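Local coordinates for UDP-N-acetylglucosamine 3-dehydrogenase (Acidithiobacillus ferrooxidans, PDB 7BVJ), which catalyses the NAD(+)-dependent oxidation of the glucosamine 3-position of UDP-N-acetylglucosamine to a ketone, a step in lipid A biosynthesis, at residues R16-K21 / A271-F276. Sequence-based numbering, arbitrary orientation.
Sequences RFHAQK and AEIEDF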
# COMPACT_ATOMS: atom_id res chain seq x y z
N ARG A 16 -7.30 -8.43 11.56
CA ARG A 16 -8.00 -8.03 12.77
C ARG A 16 -8.18 -6.52 12.84
O ARG A 16 -9.25 -6.04 13.22
CB ARG A 16 -7.25 -8.56 13.99
CG ARG A 16 -7.73 -8.00 15.30
CD ARG A 16 -7.19 -8.81 16.49
NE ARG A 16 -7.43 -8.15 17.77
CZ ARG A 16 -6.67 -7.18 18.27
NH1 ARG A 16 -5.61 -6.74 17.59
NH2 ARG A 16 -6.96 -6.64 19.45
N PHE A 17 -7.14 -5.75 12.49
CA PHE A 17 -7.26 -4.29 12.47
C PHE A 17 -8.31 -3.84 11.46
O PHE A 17 -9.10 -2.93 11.74
CB PHE A 17 -5.91 -3.65 12.16
CG PHE A 17 -4.87 -3.86 13.23
CD1 PHE A 17 -3.69 -4.51 12.94
CD2 PHE A 17 -5.10 -3.45 14.53
CE1 PHE A 17 -2.74 -4.72 13.93
CE2 PHE A 17 -4.15 -3.66 15.52
CZ PHE A 17 -2.97 -4.30 15.22
N HIS A 18 -8.31 -4.45 10.27
CA HIS A 18 -9.38 -4.17 9.31
C HIS A 18 -10.75 -4.37 9.96
O HIS A 18 -11.66 -3.54 9.80
CB HIS A 18 -9.29 -5.07 8.09
CG HIS A 18 -8.32 -4.62 7.05
ND1 HIS A 18 -8.71 -4.25 5.79
CD2 HIS A 18 -6.97 -4.57 7.05
CE1 HIS A 18 -7.65 -3.97 5.06
NE2 HIS A 18 -6.58 -4.15 5.81
N ALA A 19 -10.90 -5.49 10.68
CA ALA A 19 -12.18 -5.82 11.30
C ALA A 19 -12.57 -4.79 12.36
O ALA A 19 -13.75 -4.40 12.46
CB ALA A 19 -12.13 -7.22 11.91
N GLN A 20 -11.60 -4.33 13.17
CA GLN A 20 -11.88 -3.29 14.16
C GLN A 20 -12.41 -2.03 13.48
O GLN A 20 -13.39 -1.43 13.95
CB GLN A 20 -10.63 -2.96 14.98
CG GLN A 20 -10.07 -4.12 15.81
CD GLN A 20 -8.83 -3.75 16.61
OE1 GLN A 20 -8.22 -2.70 16.39
NE2 GLN A 20 -8.45 -4.61 17.55
N LYS A 21 -11.78 -1.62 12.38
CA LYS A 21 -12.24 -0.41 11.68
C LYS A 21 -13.67 -0.58 11.17
O LYS A 21 -14.53 0.29 11.38
CB LYS A 21 -11.30 -0.06 10.52
CG LYS A 21 -9.83 0.09 10.87
CD LYS A 21 -9.64 0.60 12.29
CE LYS A 21 -8.37 1.41 12.43
NZ LYS A 21 -7.26 0.61 13.00
N ALA A 271 -8.95 5.52 7.51
CA ALA A 271 -9.14 6.43 6.37
C ALA A 271 -9.34 5.65 5.08
O ALA A 271 -10.23 5.94 4.28
CB ALA A 271 -7.93 7.36 6.25
N GLU A 272 -8.50 4.64 4.87
CA GLU A 272 -8.56 3.83 3.65
C GLU A 272 -9.87 3.05 3.59
O GLU A 272 -10.50 2.93 2.52
CB GLU A 272 -7.30 2.94 3.65
CG GLU A 272 -7.20 1.78 2.70
CD GLU A 272 -5.79 1.13 2.73
OE1 GLU A 272 -4.97 1.36 1.81
OE2 GLU A 272 -5.49 0.41 3.69
N ILE A 273 -10.36 2.57 4.73
CA ILE A 273 -11.59 1.79 4.70
C ILE A 273 -12.79 2.71 4.50
O ILE A 273 -13.71 2.39 3.72
CB ILE A 273 -11.70 0.94 5.98
CG1 ILE A 273 -10.80 -0.30 5.81
CG2 ILE A 273 -13.16 0.51 6.24
CD1 ILE A 273 -10.64 -1.14 7.06
N GLU A 274 -12.79 3.88 5.15
CA GLU A 274 -13.88 4.82 4.89
C GLU A 274 -13.90 5.23 3.43
O GLU A 274 -14.98 5.37 2.83
CB GLU A 274 -13.79 6.06 5.79
CG GLU A 274 -14.99 6.98 5.56
CD GLU A 274 -14.97 8.25 6.38
OE1 GLU A 274 -14.43 8.24 7.50
OE2 GLU A 274 -15.51 9.26 5.89
N ASP A 275 -12.73 5.42 2.83
CA ASP A 275 -12.69 5.78 1.42
C ASP A 275 -13.28 4.66 0.55
O ASP A 275 -14.09 4.93 -0.35
CB ASP A 275 -11.25 6.10 1.03
CG ASP A 275 -11.13 6.55 -0.40
OD1 ASP A 275 -11.15 5.67 -1.28
OD2 ASP A 275 -11.02 7.77 -0.66
N PHE A 276 -12.90 3.41 0.81
CA PHE A 276 -13.45 2.26 0.08
C PHE A 276 -14.99 2.24 0.17
O PHE A 276 -15.69 2.10 -0.86
CB PHE A 276 -12.79 0.98 0.66
CG PHE A 276 -13.44 -0.34 0.25
CD1 PHE A 276 -13.63 -0.67 -1.09
CD2 PHE A 276 -13.77 -1.28 1.22
CE1 PHE A 276 -14.19 -1.91 -1.45
CE2 PHE A 276 -14.35 -2.50 0.88
CZ PHE A 276 -14.55 -2.83 -0.47
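Ile273 reaches from helix 268-282 to helix 13-25 with a single methyl group, CD1, which meets His18 and Lys21, residues one turn apart. Ile273 CD1 lies 3.7 Å from Lys21 CB, with the Lys21 CG only a little farther off, and the two side chains run roughly at right angles. On the other flank Ile273 CD1 sits 3.8 Å from His18 O and 3.9 Å from His18 ND1, obliquely to the imidazole. The CB of Ile273 already points toward helix 13-25, and the CG1 branch, anti to the carbonyl carbon (chi1 -79°), continues outward in extended form (chi2 171°), bringing CD1 up to the other helix across a separation of 7.3 Å between Lys21 CA and Ile273 CA. Helix 13-25 is the first helix of the NAD-binding Rossmann fold, following strand 5-9, with the GxGxxG glycines Gly10 and Gly12 in the turn and Gly15 in the helix's first turn, all three lining the NAD pocket, whereas helix 268-282 comes from much later in the chain and packs back against this nucleotide-binding part. Tyr22 and Ile25 of helix 13-25 and Leu88 of strand 86-90 also touch Ile273, extending its apolar surroundings. The polar atoms of the buried His18 ring are engaged elsewhere, ND1 with Ser65 OG and NE2 with Glu90 OE1, two hydrogen bonds that should fix the ring's rotation while the isoleucine methyl packs obliquely against it. Lys21 offers its aliphatic base, whereas bends at chi2 (-31°) and chi4 take the amine clear of Ile273 and near Asp267, with which it forms a long, weak ion pair.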